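Local coordinates for kcn28 (Kitasatospora, PDB 6J31), which has the two Rossmann-like domains of a GT-B fold and binds (2E,2'E)-3,3'-(1,2-phenylene)di(prop-2-enoic acid) between them, at residues L243-T248 against R341-A346; A296-T301 against A355-L360; L109-R114 against R159-W164. One frame throughout, in Å; residues are numbered along the deposited sequence.

Interaction 1: L243-T248 against R341-A346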
ATOM      1  N   LEU A 243     -18.355  -9.772  10.484  1.00 99.00           N
ATOM      2  CA  LEU A 243     -18.655 -10.276  11.820  1.00 94.46           C
ATOM      3  C   LEU A 243     -18.753 -11.801  11.818  1.00 89.69           C
ATOM      4  O   LEU A 243     -18.311 -12.432  12.786  1.00 89.97           O
ATOM      5  CB  LEU A 243     -19.944  -9.662  12.375  1.00 95.42           C
ATOM      6  CG  LEU A 243     -20.185  -9.848  13.882  1.00 96.72           C
ATOM      7  CD1 LEU A 243     -18.941  -9.520  14.701  1.00 96.87           C
ATOM      8  CD2 LEU A 243     -21.374  -9.023  14.358  1.00 97.31           C
ATOM      9  N   PRO A 244     -19.337 -12.438  10.788  1.00 84.98           N
ATOM     10  CA  PRO A 244     -19.347 -13.912  10.789  1.00 82.77           C
ATOM     11  C   PRO A 244     -17.956 -14.519  10.835  1.00 80.74           C
ATOM     12  O   PRO A 244     -17.745 -15.514  11.541  1.00 80.93           O
ATOM     13  CB  PRO A 244     -20.079 -14.257   9.485  1.00 82.68           C
ATOM     14  CG  PRO A 244     -20.946 -13.092   9.235  1.00 83.16           C
ATOM     15  CD  PRO A 244     -20.164 -11.903   9.687  1.00 83.64           C
ATOM     16  N   PHE A 245     -16.996 -13.944  10.105  1.00 78.95           N
ATOM     17  CA  PHE A 245     -15.622 -14.429  10.195  1.00 77.97           C
ATOM     18  C   PHE A 245     -15.045 -14.170  11.581  1.00 78.50           C
ATOM     19  O   PHE A 245     -14.316 -15.010  12.123  1.00 78.00           O
ATOM     20  CB  PHE A 245     -14.751 -13.789   9.115  1.00 76.88           C
ATOM     21  CG  PHE A 245     -13.301 -14.186   9.195  1.00 76.20           C
ATOM     22  CD1 PHE A 245     -12.890 -15.450   8.801  1.00 75.86           C
ATOM     23  CD2 PHE A 245     -12.350 -13.294   9.660  1.00 76.19           C
ATOM     24  CE1 PHE A 245     -11.559 -15.817   8.881  1.00 75.81           C
ATOM     25  CE2 PHE A 245     -11.017 -13.656   9.734  1.00 76.42           C
ATOM     26  CZ  PHE A 245     -10.622 -14.918   9.348  1.00 76.32           C
ATOM     27  N   TYR A 246     -15.352 -13.006  12.164  1.00 80.27           N
ATOM     28  CA  TYR A 246     -14.881 -12.691  13.510  1.00 82.96           C
ATOM     29  C   TYR A 246     -15.404 -13.709  14.514  1.00 80.16           C
ATOM     30  O   TYR A 246     -14.699 -14.090  15.457  1.00 80.00           O
ATOM     31  CB  TYR A 246     -15.316 -11.279  13.907  1.00 89.79           C
ATOM     32  CG  TYR A 246     -14.630 -10.186  13.123  1.00 97.12           C
ATOM     33  CD1 TYR A 246     -13.343 -10.363  12.636  1.00100.84           C
ATOM     34  CD2 TYR A 246     -15.259  -8.968  12.889  1.00100.85           C
ATOM     35  CE1 TYR A 246     -12.706  -9.369  11.924  1.00104.33           C
ATOM     36  CE2 TYR A 246     -14.631  -7.967  12.173  1.00104.32           C
ATOM     37  CZ  TYR A 246     -13.353  -8.173  11.697  1.00108.58           C
ATOM     38  OH  TYR A 246     -12.715  -7.184  10.987  1.00117.47           O
ATOM     39  N   GLU A 247     -16.651 -14.141  14.336  1.00 78.80           N
ATOM     40  CA  GLU A 247     -17.211 -15.168  15.204  1.00 78.97           C
ATOM     41  C   GLU A 247     -16.511 -16.509  15.014  1.00 77.64           C
ATOM     42  O   GLU A 247     -16.299 -17.242  15.985  1.00 77.64           O
ATOM     43  CB  GLU A 247     -18.719 -15.261  14.981  1.00 81.10           C
ATOM     44  CG  GLU A 247     -19.468 -14.094  15.593  1.00 82.76           C
ATOM     45  CD  GLU A 247     -20.952 -14.347  15.668  1.00 84.83           C
ATOM     46  OE1 GLU A 247     -21.485 -14.557  16.782  1.00 86.25           O
ATOM     47  OE2 GLU A 247     -21.579 -14.359  14.588  1.00 84.78           O
ATOM     48  N   THR A 248     -16.131 -16.848  13.783  1.00 76.93           N
ATOM     49  CA  THR A 248     -15.320 -18.045  13.580  1.00 77.09           C
ATOM     50  C   THR A 248     -13.973 -17.933  14.294  1.00 77.39           C
ATOM     51  O   THR A 248     -13.485 -18.913  14.869  1.00 77.96           O
ATOM     52  CB  THR A 248     -15.118 -18.297  12.088  1.00 76.61           C
ATOM     53  OG1 THR A 248     -16.393 -18.312  11.433  1.00 76.84           O
ATOM     54  CG2 THR A 248     -14.431 -19.630  11.866  1.00 76.47           C
ATOM     55  N   ARG A 341      -0.310 -19.070   4.622  1.00 51.94           N
ATOM     56  CA  ARG A 341      -1.375 -19.951   4.169  1.00 55.86           C
ATOM     57  C   ARG A 341      -2.509 -19.071   3.663  1.00 55.80           C
ATOM     58  O   ARG A 341      -2.822 -18.047   4.278  1.00 54.46           O
ATOM     59  CB  ARG A 341      -1.883 -20.837   5.314  1.00 59.84           C
ATOM     60  CG  ARG A 341      -0.972 -21.995   5.726  1.00 63.63           C
ATOM     61  CD  ARG A 341      -1.543 -23.369   5.419  1.00 67.04           C
ATOM     62  NE  ARG A 341      -0.956 -24.395   6.284  1.00 70.64           N
ATOM     63  CZ  ARG A 341       0.326 -24.750   6.298  1.00 73.39           C
ATOM     64  NH1 ARG A 341       1.199 -24.167   5.487  1.00 74.36           N
ATOM     65  NH2 ARG A 341       0.735 -25.693   7.138  1.00 74.37           N
ATOM     66  N   ARG A 342      -3.113 -19.448   2.542  1.00 56.96           N
ATOM     67  CA  ARG A 342      -4.218 -18.686   1.974  1.00 58.33           C
ATOM     68  C   ARG A 342      -5.554 -19.342   2.311  1.00 61.08           C
ATOM     69  O   ARG A 342      -5.691 -20.567   2.240  1.00 63.42           O
ATOM     70  CB  ARG A 342      -4.055 -18.552   0.458  1.00 57.09           C
ATOM     71  CG  ARG A 342      -5.138 -17.739  -0.232  1.00 55.23           C
ATOM     72  CD  ARG A 342      -4.797 -17.526  -1.698  1.00 54.12           C
ATOM     73  NE  ARG A 342      -5.843 -16.797  -2.410  1.00 53.57           N
ATOM     74  CZ  ARG A 342      -5.696 -16.267  -3.622  1.00 52.59           C
ATOM     75  NH1 ARG A 342      -4.542 -16.383  -4.265  1.00 52.11           N
ATOM     76  NH2 ARG A 342      -6.705 -15.620  -4.192  1.00 51.51           N
ATOM     77  N   ILE A 343      -6.537 -18.520   2.694  1.00 62.56           N
ATOM     78  CA  ILE A 343      -7.887 -18.985   2.998  1.00 63.90           C
ATOM     79  C   ILE A 343      -8.902 -18.053   2.347  1.00 69.44           C
ATOM     80  O   ILE A 343      -8.589 -16.925   1.962  1.00 68.23           O
ATOM     81  CB  ILE A 343      -8.167 -19.071   4.515  1.00 60.39           C
ATOM     82  CG1 ILE A 343      -8.220 -17.670   5.128  1.00 58.50           C
ATOM     83  CG2 ILE A 343      -7.125 -19.928   5.212  1.00 60.12           C
ATOM     84  CD1 ILE A 343      -8.621 -17.666   6.582  1.00 57.43           C
ATOM     85  N   ASP A 344     -10.131 -18.549   2.220  1.00 76.86           N
ATOM     86  CA  ASP A 344     -11.264 -17.763   1.741  1.00 83.14           C
ATOM     87  C   ASP A 344     -12.229 -17.548   2.901  1.00 88.15           C
ATOM     88  O   ASP A 344     -12.710 -18.518   3.497  1.00 88.86           O
ATOM     89  CB  ASP A 344     -11.974 -18.455   0.575  1.00 84.69           C
ATOM     90  CG  ASP A 344     -12.991 -17.550  -0.122  1.00 85.57           C
ATOM     91  OD1 ASP A 344     -13.491 -16.588   0.499  1.00 85.53           O
ATOM     92  OD2 ASP A 344     -13.299 -17.808  -1.306  1.00 86.12           O
ATOM     93  N   ILE A 345     -12.510 -16.279   3.213  1.00 91.93           N
ATOM     94  CA  ILE A 345     -13.375 -15.945   4.342  1.00 96.02           C
ATOM     95  C   ILE A 345     -14.761 -16.550   4.168  1.00 97.04           C
ATOM     96  O   ILE A 345     -15.396 -16.966   5.146  1.00 98.25           O
ATOM     97  CB  ILE A 345     -13.440 -14.415   4.520  1.00 97.93           C
ATOM     98  CG1 ILE A 345     -12.399 -13.954   5.538  1.00 99.03           C
ATOM     99  CG2 ILE A 345     -14.837 -13.957   4.929  1.00 98.40           C
ATOM    100  CD1 ILE A 345     -12.472 -12.487   5.838  1.00 99.24           C
ATOM    101  N   ALA A 346     -15.247 -16.627   2.927  1.00 95.99           N
ATOM    102  CA  ALA A 346     -16.577 -17.175   2.681  1.00 94.50           C
ATOM    103  C   ALA A 346     -16.647 -18.653   3.050  1.00 92.10           C
ATOM    104  O   ALA A 346     -17.617 -19.095   3.677  1.00 93.09           O
ATOM    105  CB  ALA A 346     -16.966 -16.970   1.218  1.00 94.71           C
TER

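Interaction 2: A296-T301 against A355-L360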
ATOM      1  N   ALA A 296       3.465 -11.334  18.532  1.00 56.38           N
ATOM      2  CA  ALA A 296       2.562 -12.235  17.833  1.00 54.34           C
ATOM      3  C   ALA A 296       3.274 -13.486  17.326  1.00 53.35           C
ATOM      4  O   ALA A 296       4.450 -13.458  16.947  1.00 51.85           O
ATOM      5  CB  ALA A 296       1.893 -11.514  16.663  1.00 52.66           C
ATOM      6  N   ASP A 297       2.531 -14.592  17.311  1.00 53.11           N
ATOM      7  CA  ASP A 297       2.995 -15.832  16.709  1.00 54.04           C
ATOM      8  C   ASP A 297       2.350 -16.113  15.359  1.00 52.19           C
ATOM      9  O   ASP A 297       2.889 -16.913  14.588  1.00 51.30           O
ATOM     10  CB  ASP A 297       2.734 -17.008  17.661  1.00 55.86           C
ATOM     11  CG  ASP A 297       3.490 -16.873  18.977  1.00 56.46           C
ATOM     12  OD1 ASP A 297       4.712 -17.131  18.987  1.00 56.44           O
ATOM     13  OD2 ASP A 297       2.874 -16.504  20.000  1.00 56.39           O
ATOM     14  N   VAL A 298       1.220 -15.475  15.059  1.00 50.20           N
ATOM     15  CA  VAL A 298       0.587 -15.566  13.748  1.00 49.16           C
ATOM     16  C   VAL A 298      -0.207 -14.289  13.527  1.00 47.43           C
ATOM     17  O   VAL A 298      -0.621 -13.622  14.479  1.00 46.99           O
ATOM     18  CB  VAL A 298      -0.306 -16.823  13.604  1.00 49.40           C
ATOM     19  CG1 VAL A 298      -1.597 -16.649  14.360  1.00 50.00           C
ATOM     20  CG2 VAL A 298      -0.590 -17.109  12.137  1.00 47.96           C
ATOM     21  N   PHE A 299      -0.395 -13.934  12.258  1.00 46.52           N
ATOM     22  CA  PHE A 299      -1.042 -12.690  11.863  1.00 46.62           C
ATOM     23  C   PHE A 299      -2.035 -13.003  10.755  1.00 46.52           C
ATOM     24  O   PHE A 299      -1.646 -13.517   9.703  1.00 46.85           O
ATOM     25  CB  PHE A 299       0.012 -11.672  11.404  1.00 47.00           C
ATOM     26  CG  PHE A 299      -0.546 -10.355  10.941  1.00 47.25           C
ATOM     27  CD1 PHE A 299      -1.759  -9.881  11.406  1.00 47.71           C
ATOM     28  CD2 PHE A 299       0.166  -9.578  10.040  1.00 47.44           C
ATOM     29  CE1 PHE A 299      -2.255  -8.662  10.975  1.00 47.76           C
ATOM     30  CE2 PHE A 299      -0.321  -8.358   9.606  1.00 46.19           C
ATOM     31  CZ  PHE A 299      -1.533  -7.899  10.073  1.00 46.22           C
ATOM     32  N   VAL A 300      -3.312 -12.719  10.991  1.00 46.15           N
ATOM     33  CA  VAL A 300      -4.357 -12.935   9.996  1.00 46.24           C
ATOM     34  C   VAL A 300      -4.736 -11.587   9.394  1.00 46.78           C
ATOM     35  O   VAL A 300      -5.224 -10.700  10.105  1.00 46.61           O
ATOM     36  CB  VAL A 300      -5.586 -13.629  10.602  1.00 46.16           C
ATOM     37  CG1 VAL A 300      -6.590 -13.953   9.508  1.00 45.77           C
ATOM     38  CG2 VAL A 300      -5.178 -14.879  11.363  1.00 45.53           C
ATOM     39  N   THR A 301      -4.519 -11.433   8.087  1.00 47.24           N
ATOM     40  CA  THR A 301      -4.704 -10.160   7.402  1.00 47.56           C
ATOM     41  C   THR A 301      -5.359 -10.405   6.048  1.00 50.07           C
ATOM     42  O   THR A 301      -5.411 -11.536   5.560  1.00 49.13           O
ATOM     43  CB  THR A 301      -3.367  -9.423   7.216  1.00 46.33           C
ATOM     44  OG1 THR A 301      -3.564  -8.252   6.412  1.00 45.76           O
ATOM     45  CG2 THR A 301      -2.348 -10.333   6.540  1.00 45.53           C
ATOM     46  N   ALA A 355      -6.195 -25.056  11.812  1.00 79.76           N
ATOM     47  CA  ALA A 355      -5.057 -25.840  11.341  1.00 78.62           C
ATOM     48  C   ALA A 355      -3.955 -24.935  10.807  1.00 75.58           C
ATOM     49  O   ALA A 355      -2.775 -25.117  11.126  1.00 75.36           O
ATOM     50  CB  ALA A 355      -5.511 -26.828  10.266  1.00 79.25           C
ATOM     51  N   ALA A 356      -4.326 -23.949   9.990  1.00 72.22           N
ATOM     52  CA  ALA A 356      -3.341 -23.004   9.479  1.00 69.17           C
ATOM     53  C   ALA A 356      -2.660 -22.251  10.615  1.00 66.51           C
ATOM     54  O   ALA A 356      -1.443 -22.043  10.589  1.00 66.22           O
ATOM     55  CB  ALA A 356      -4.002 -22.029   8.508  1.00 68.94           C
ATOM     56  N   VAL A 357      -3.430 -21.842  11.626  1.00 63.05           N
ATOM     57  CA  VAL A 357      -2.866 -21.061  12.724  1.00 59.75           C
ATOM     58  C   VAL A 357      -1.857 -21.887  13.516  1.00 60.26           C
ATOM     59  O   VAL A 357      -0.727 -21.449  13.759  1.00 59.58           O
ATOM     60  CB  VAL A 357      -3.993 -20.522  13.625  1.00 57.28           C
ATOM     61  CG1 VAL A 357      -3.437 -20.058  14.959  1.00 56.46           C
ATOM     62  CG2 VAL A 357      -4.728 -19.397  12.923  1.00 55.53           C
ATOM     63  N   VAL A 358      -2.250 -23.092  13.938  1.00 62.45           N
ATOM     64  CA  VAL A 358      -1.387 -23.875  14.819  1.00 64.65           C
ATOM     65  C   VAL A 358      -0.175 -24.415  14.061  1.00 66.43           C
ATOM     66  O   VAL A 358       0.939 -24.459  14.598  1.00 66.06           O
ATOM     67  CB  VAL A 358      -2.192 -24.993  15.511  1.00 65.05           C
ATOM     68  CG1 VAL A 358      -2.739 -25.998  14.501  1.00 65.05           C
ATOM     69  CG2 VAL A 358      -1.343 -25.685  16.567  1.00 65.25           C
ATOM     70  N   GLU A 359      -0.372 -24.852  12.815  1.00 68.16           N
ATOM     71  CA  GLU A 359       0.733 -25.400  12.034  1.00 70.17           C
ATOM     72  C   GLU A 359       1.751 -24.319  11.686  1.00 67.48           C
ATOM     73  O   GLU A 359       2.963 -24.532  11.806  1.00 67.40           O
ATOM     74  CB  GLU A 359       0.195 -26.067  10.771  1.00 74.02           C
ATOM     75  CG  GLU A 359      -0.288 -27.489  10.994  1.00 78.54           C
ATOM     76  CD  GLU A 359      -1.411 -27.876  10.051  1.00 82.01           C
ATOM     77  OE1 GLU A 359      -1.446 -27.348   8.917  1.00 83.05           O
ATOM     78  OE2 GLU A 359      -2.257 -28.708  10.445  1.00 83.07           O
ATOM     79  N   LEU A 360       1.274 -23.154  11.244  1.00 64.87           N
ATOM     80  CA  LEU A 360       2.178 -22.069  10.871  1.00 61.74           C
ATOM     81  C   LEU A 360       3.039 -21.625  12.047  1.00 63.76           C
ATOM     82  O   LEU A 360       4.241 -21.375  11.887  1.00 65.14           O
ATOM     83  CB  LEU A 360       1.374 -20.892  10.325  1.00 59.43           C
ATOM     84  CG  LEU A 360       1.746 -20.340   8.954  1.00 56.97           C
ATOM     85  CD1 LEU A 360       1.829 -21.462   7.947  1.00 56.97           C
ATOM     86  CD2 LEU A 360       0.711 -19.331   8.526  1.00 55.79           C
TER

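Interaction 3: L109-R114 against R159-W164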
ATOM      1  N   LEU A 109      -1.258   7.295  -8.021  1.00 31.02           N
ATOM      2  CA  LEU A 109      -2.526   7.933  -8.351  1.00 30.97           C
ATOM      3  C   LEU A 109      -2.398   9.438  -8.536  1.00 29.98           C
ATOM      4  O   LEU A 109      -3.390  10.093  -8.867  1.00 31.28           O
ATOM      5  CB  LEU A 109      -3.567   7.628  -7.263  1.00 29.95           C
ATOM      6  CG  LEU A 109      -3.951   6.156  -7.061  1.00 31.35           C
ATOM      7  CD1 LEU A 109      -5.041   6.005  -6.016  1.00 31.63           C
ATOM      8  CD2 LEU A 109      -4.398   5.533  -8.362  1.00 31.48           C
ATOM      9  N   ALA A 110      -1.199   9.993  -8.373  1.00 28.11           N
ATOM     10  CA  ALA A 110      -0.955  11.418  -8.552  1.00 25.61           C
ATOM     11  C   ALA A 110      -0.200  11.699  -9.848  1.00 26.92           C
ATOM     12  O   ALA A 110       0.548  12.676  -9.947  1.00 26.72           O
ATOM     13  CB  ALA A 110      -0.199  11.985  -7.353  1.00 25.21           C
ATOM     14  N   TYR A 111      -0.423  10.864 -10.859  1.00 27.42           N
ATOM     15  CA  TYR A 111       0.222  10.988 -12.160  1.00 29.38           C
ATOM     16  C   TYR A 111      -0.069  12.303 -12.891  1.00 29.05           C
ATOM     17  O   TYR A 111       0.700  12.648 -13.796  1.00 29.98           O
ATOM     18  CB  TYR A 111      -0.161   9.801 -13.055  1.00 31.03           C
ATOM     19  CG  TYR A 111      -1.647   9.621 -13.228  1.00 32.25           C
ATOM     20  CD1 TYR A 111      -2.328  10.241 -14.270  1.00 32.03           C
ATOM     21  CD2 TYR A 111      -2.374   8.839 -12.340  1.00 31.71           C
ATOM     22  CE1 TYR A 111      -3.700  10.081 -14.425  1.00 31.79           C
ATOM     23  CE2 TYR A 111      -3.738   8.676 -12.484  1.00 32.44           C
ATOM     24  CZ  TYR A 111      -4.396   9.298 -13.523  1.00 31.91           C
ATOM     25  OH  TYR A 111      -5.753   9.128 -13.646  1.00 32.94           O
ATOM     26  N   PRO A 112      -1.130  13.070 -12.582  1.00 28.33           N
ATOM     27  CA  PRO A 112      -1.210  14.417 -13.174  1.00 27.56           C
ATOM     28  C   PRO A 112       0.005  15.273 -12.868  1.00 27.66           C
ATOM     29  O   PRO A 112       0.321  16.178 -13.650  1.00 29.18           O
ATOM     30  CB  PRO A 112      -2.487  15.003 -12.556  1.00 26.80           C
ATOM     31  CG  PRO A 112      -3.351  13.827 -12.375  1.00 27.22           C
ATOM     32  CD  PRO A 112      -2.412  12.727 -11.925  1.00 27.82           C
ATOM     33  N   ALA A 113       0.714  14.997 -11.772  1.00 26.74           N
ATOM     34  CA  ALA A 113       1.959  15.706 -11.510  1.00 29.31           C
ATOM     35  C   ALA A 113       2.992  15.439 -12.596  1.00 28.71           C
ATOM     36  O   ALA A 113       3.780  16.330 -12.929  1.00 29.03           O
ATOM     37  CB  ALA A 113       2.509  15.317 -10.136  1.00 29.97           C
ATOM     38  N   ARG A 114       3.005  14.230 -13.166  1.00 28.28           N
ATOM     39  CA  ARG A 114       3.922  13.963 -14.270  1.00 29.77           C
ATOM     40  C   ARG A 114       3.556  14.780 -15.503  1.00 31.61           C
ATOM     41  O   ARG A 114       4.441  15.311 -16.186  1.00 32.63           O
ATOM     42  CB  ARG A 114       3.930  12.477 -14.616  1.00 29.43           C
ATOM     43  CG  ARG A 114       4.801  12.145 -15.811  1.00 31.47           C
ATOM     44  CD  ARG A 114       4.656  10.690 -16.224  1.00 33.93           C
ATOM     45  NE  ARG A 114       5.568  10.351 -17.312  1.00 36.28           N
ATOM     46  CZ  ARG A 114       5.574   9.191 -17.962  1.00 37.37           C
ATOM     47  NH1 ARG A 114       4.701   8.241 -17.658  1.00 38.43           N
ATOM     48  NH2 ARG A 114       6.458   8.986 -18.926  1.00 38.50           N
ATOM     49  N   ARG A 159     -11.943   7.554 -24.567  1.00 46.57           N
ATOM     50  CA  ARG A 159     -11.912   8.747 -25.404  1.00 49.12           C
ATOM     51  C   ARG A 159     -11.711  10.005 -24.565  1.00 45.21           C
ATOM     52  O   ARG A 159     -10.967  10.908 -24.962  1.00 43.86           O
ATOM     53  CB  ARG A 159     -13.190   8.838 -26.227  1.00 55.02           C
ATOM     54  CG  ARG A 159     -13.185   7.950 -27.441  1.00 60.95           C
ATOM     55  CD  ARG A 159     -14.484   8.069 -28.201  1.00 66.64           C
ATOM     56  NE  ARG A 159     -14.438   7.308 -29.440  1.00 72.72           N
ATOM     57  CZ  ARG A 159     -13.830   7.736 -30.542  1.00 78.15           C
ATOM     58  NH1 ARG A 159     -13.223   8.918 -30.549  1.00 80.30           N
ATOM     59  NH2 ARG A 159     -13.817   6.985 -31.634  1.00 81.13           N
ATOM     60  N   ARG A 160     -12.385  10.092 -23.416  1.00 41.51           N
ATOM     61  CA  ARG A 160     -12.211  11.252 -22.551  1.00 39.60           C
ATOM     62  C   ARG A 160     -10.793  11.304 -22.000  1.00 38.10           C
ATOM     63  O   ARG A 160     -10.208  12.386 -21.865  1.00 37.32           O
ATOM     64  CB  ARG A 160     -13.233  11.216 -21.417  1.00 41.11           C
ATOM     65  CG  ARG A 160     -13.239  12.448 -20.542  1.00 43.15           C
ATOM     66  CD  ARG A 160     -14.493  12.509 -19.695  1.00 45.80           C
ATOM     67  NE  ARG A 160     -14.452  11.578 -18.573  1.00 48.61           N
ATOM     68  CZ  ARG A 160     -14.422  11.948 -17.297  1.00 51.31           C
ATOM     69  NH1 ARG A 160     -14.394  13.235 -16.980  1.00 53.07           N
ATOM     70  NH2 ARG A 160     -14.397  11.030 -16.338  1.00 53.24           N
ATOM     71  N   PHE A 161     -10.230  10.141 -21.671  1.00 37.73           N
ATOM     72  CA  PHE A 161      -8.861  10.080 -21.179  1.00 38.18           C
ATOM     73  C   PHE A 161      -7.884  10.601 -22.231  1.00 41.04           C
ATOM     74  O   PHE A 161      -7.019  11.433 -21.934  1.00 41.64           O
ATOM     75  CB  PHE A 161      -8.546   8.636 -20.772  1.00 37.05           C
ATOM     76  CG  PHE A 161      -7.503   8.510 -19.698  1.00 37.20           C
ATOM     77  CD1 PHE A 161      -6.424   9.374 -19.643  1.00 36.72           C
ATOM     78  CD2 PHE A 161      -7.626   7.532 -18.721  1.00 37.31           C
ATOM     79  CE1 PHE A 161      -5.474   9.257 -18.648  1.00 37.18           C
ATOM     80  CE2 PHE A 161      -6.678   7.409 -17.719  1.00 37.28           C
ATOM     81  CZ  PHE A 161      -5.600   8.274 -17.682  1.00 36.99           C
ATOM     82  N   ASP A 162      -8.027  10.137 -23.477  1.00 43.47           N
ATOM     83  CA  ASP A 162      -7.145  10.608 -24.543  1.00 45.42           C
ATOM     84  C   ASP A 162      -7.322  12.098 -24.787  1.00 44.62           C
ATOM     85  O   ASP A 162      -6.352  12.806 -25.078  1.00 45.91           O
ATOM     86  CB  ASP A 162      -7.390   9.831 -25.836  1.00 48.79           C
ATOM     87  CG  ASP A 162      -6.908   8.402 -25.751  1.00 50.91           C
ATOM     88  OD1 ASP A 162      -6.133   8.097 -24.821  1.00 50.44           O
ATOM     89  OD2 ASP A 162      -7.277   7.593 -26.627  1.00 52.36           O
ATOM     90  N   ALA A 163      -8.558  12.588 -24.694  1.00 42.82           N
ATOM     91  CA  ALA A 163      -8.798  14.013 -24.875  1.00 40.38           C
ATOM     92  C   ALA A 163      -8.138  14.831 -23.773  1.00 38.08           C
ATOM     93  O   ALA A 163      -7.621  15.926 -24.028  1.00 37.00           O
ATOM     94  CB  ALA A 163     -10.294  14.287 -24.915  1.00 39.23           C
ATOM     95  N   TRP A 164      -8.164  14.327 -22.536  1.00 36.87           N
ATOM     96  CA  TRP A 164      -7.502  15.037 -21.445  1.00 36.04           C
ATOM     97  C   TRP A 164      -5.997  15.126 -21.678  1.00 38.21           C
ATOM     98  O   TRP A 164      -5.388  16.171 -21.426  1.00 37.28           O
ATOM     99  CB  TRP A 164      -7.811  14.365 -20.110  1.00 33.02           C
ATOM    100  CG  TRP A 164      -7.066  14.978 -18.969  1.00 31.24           C
ATOM    101  CD1 TRP A 164      -7.219  16.237 -18.475  1.00 30.30           C
ATOM    102  CD2 TRP A 164      -6.057  14.351 -18.167  1.00 30.19           C
ATOM    103  NE1 TRP A 164      -6.365  16.438 -17.422  1.00 30.16           N
ATOM    104  CE2 TRP A 164      -5.641  15.295 -17.211  1.00 29.75           C
ATOM    105  CE3 TRP A 164      -5.474  13.083 -18.161  1.00 30.13           C
ATOM    106  CZ2 TRP A 164      -4.659  15.015 -16.265  1.00 29.68           C
ATOM    107  CZ3 TRP A 164      -4.496  12.806 -17.226  1.00 30.36           C
ATOM    108  CH2 TRP A 164      -4.100  13.766 -16.287  1.00 30.01           C
TER

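Interaction 1: L243-T248 against R341-A346
The Phe245 ring takes Ile345 over one face, while Ile343 CD1 approaches the ring obliquely. This joins helix 243-253, which follows the first strand of the C-terminal Rossmann-like domain of this GT-B protein, to the chain leaving an edge strand of its sheet, 340-342. Ile345 CG1 stands 3.6 Å above the Phe245 ring plane, displaced toward the rim on the CG-CD1 side. A CH-pi contact results, CG1 lying 3.8 Å from the ring centroid and 18° off its normal. Farther along the same branch, Ile345 CD1 comes within 3.9 Å of Phe245 CG and CD2; the CG1-CD1 branch thus covers the ring, and CG2 reaches only Phe245 CB. Ile343 adds a lighter touch: its CD1 is 4.2 Å from Phe245 CE1. Each isoleucine runs at about a right angle to the phenylalanine. With CG anti to the backbone N (chi1 177°), Phe245 carries its ring away from the helix toward the loop. No hydrogen bond links the segments; the contact is wholly apolar, with Phe245 and Ile343 buried and Ile345 partly exposed. Behind it, Ile343 also leans on Leu353 of helix 350-362, and Ile345 on Leu235 and Gln323, in the loops after strands 229-234 and 318-320. The loop bearing Ile345 is shaped on its other side by an Asx turn: Ala346 N donates to Asp344 OD1 at 3.0 Å, approaching from above the carboxylate plane, with a moderately bent N-H...O angle of 153°.

Interaction 2: A296-T301 against A355-L360
Val298, Val357 and Leu360 make the apolar contact between strand 298-301 and helix 350-362. Val298 spreads its two methyls over two residues one turn apart on the helix: CG1 meets Val357 CG1 at 3.9 Å, methyl to methyl, and CG2 faces Leu360 CD2 at a looser 4.4 Å. The two valines cross at about a right angle. In Val298, CG1 lies between the backbone N and the carbonyl carbon (chi1 75°) and CG2 is anti to that N, which forks the pair toward both helix residues; in Val357 it is the methyl anti to the backbone N that does the touching. Leu360 has a nearly eclipsed chi1 of -126°, and besides Val298 it packs on Pro317 and Val319. Trp259 of strand 259-264, two places away in the sheet, touches both Val298 and Val357, so the valine pair is flanked by an aromatic side chain. All three touching residues are buried, and packing alone holds the segments to each other.

Hydrogen bonds run within each element or to its neighbours. Val298 and Val300 share backbone bonds with Leu232, and Phe299 with Pro317 and Val319, stitching the strand between 229-234 and 318-320. Asp297 OD2 accepts from Val230 N at the strand's start. On the helix, Leu360 N bonds to Ala356 O at 3.0 Å, and the Val358 and Glu359 carbonyls both meet Ser362 OG near its end.

Within the strand, Thr301 CB lies 3.7 Å above the plane of the Phe299 ring, toward its rim. A helix after the last strand, packed on a central strand of a parallel sheet ordered 3-2-1-4-5-6, is the arrangement of the Rossmann-like C-terminal domain in the GT-B fold.

Interaction 3: L109-R114 against R159-W164
Pro112 and Trp164 bring the backbones nearest, yet their CA atoms remain 10.4 Å apart, so the segments meet through side chains alone, mostly aromatic ones. Trp164 reaches across with the six-membered end of its indole: CZ3 lies 4.0 Å from Tyr111 CE1, in the plane of the tyrosine ring at its edge, and CH2 is 4.0 Å from Pro112 CG. Pro112 also folds back on its neighbour, its CD 3.4 Å above one face of the Tyr111 ring near the rim. Phe161, one turn before Trp164, comes toward Tyr111 from the opposite direction, its CZ 4.1 Å from Tyr111 OH. Tyr111 places CG between its backbone N and carbonyl carbon (chi1 56°), turning the phenol toward helix 152-167. Helix 74-96 borders the group, with Ala85 touching Tyr111 and Pro112, and Val86 touching Trp164. No hydrogen bond spans the segments. Leu109 touches (2E,2'E)-3,3'-(1,2-phenylene)di(prop-2-enoic acid), and Leu109, Tyr111 and Phe161 also pack on modified side chains of the bound peptide. The contact thus packs helix 152-167 of the N-terminal GT-B domain against the loop after strand 103-107, which lines the ligand pocket.

Overall arrangement
Interactions 1 and 2 are neighbours on the C-terminal sheet, their centres 13 Å apart. Strand 340-342 leads into helix 350-362, and the two contacts touch: Arg341 NH2 forms a salt bridge with Glu359 OE1 at 3.3 Å, Arg341 CG packs on Leu360 CD1, and Phe245 CZ lies 4.1 Å from Val300 CG1. Interaction 3 belongs to the N-terminal domain, its centre 39 Å from that of interaction 1 and 43 Å from that of interaction 2, without contact to either. Its Leu109 touches the ligand, and the Tyr111 side chain is about 9 Å from it. Asn325 brings the C-terminal domain into that pocket, beside His17, Phe81, Val108, Leu109 and Thr130.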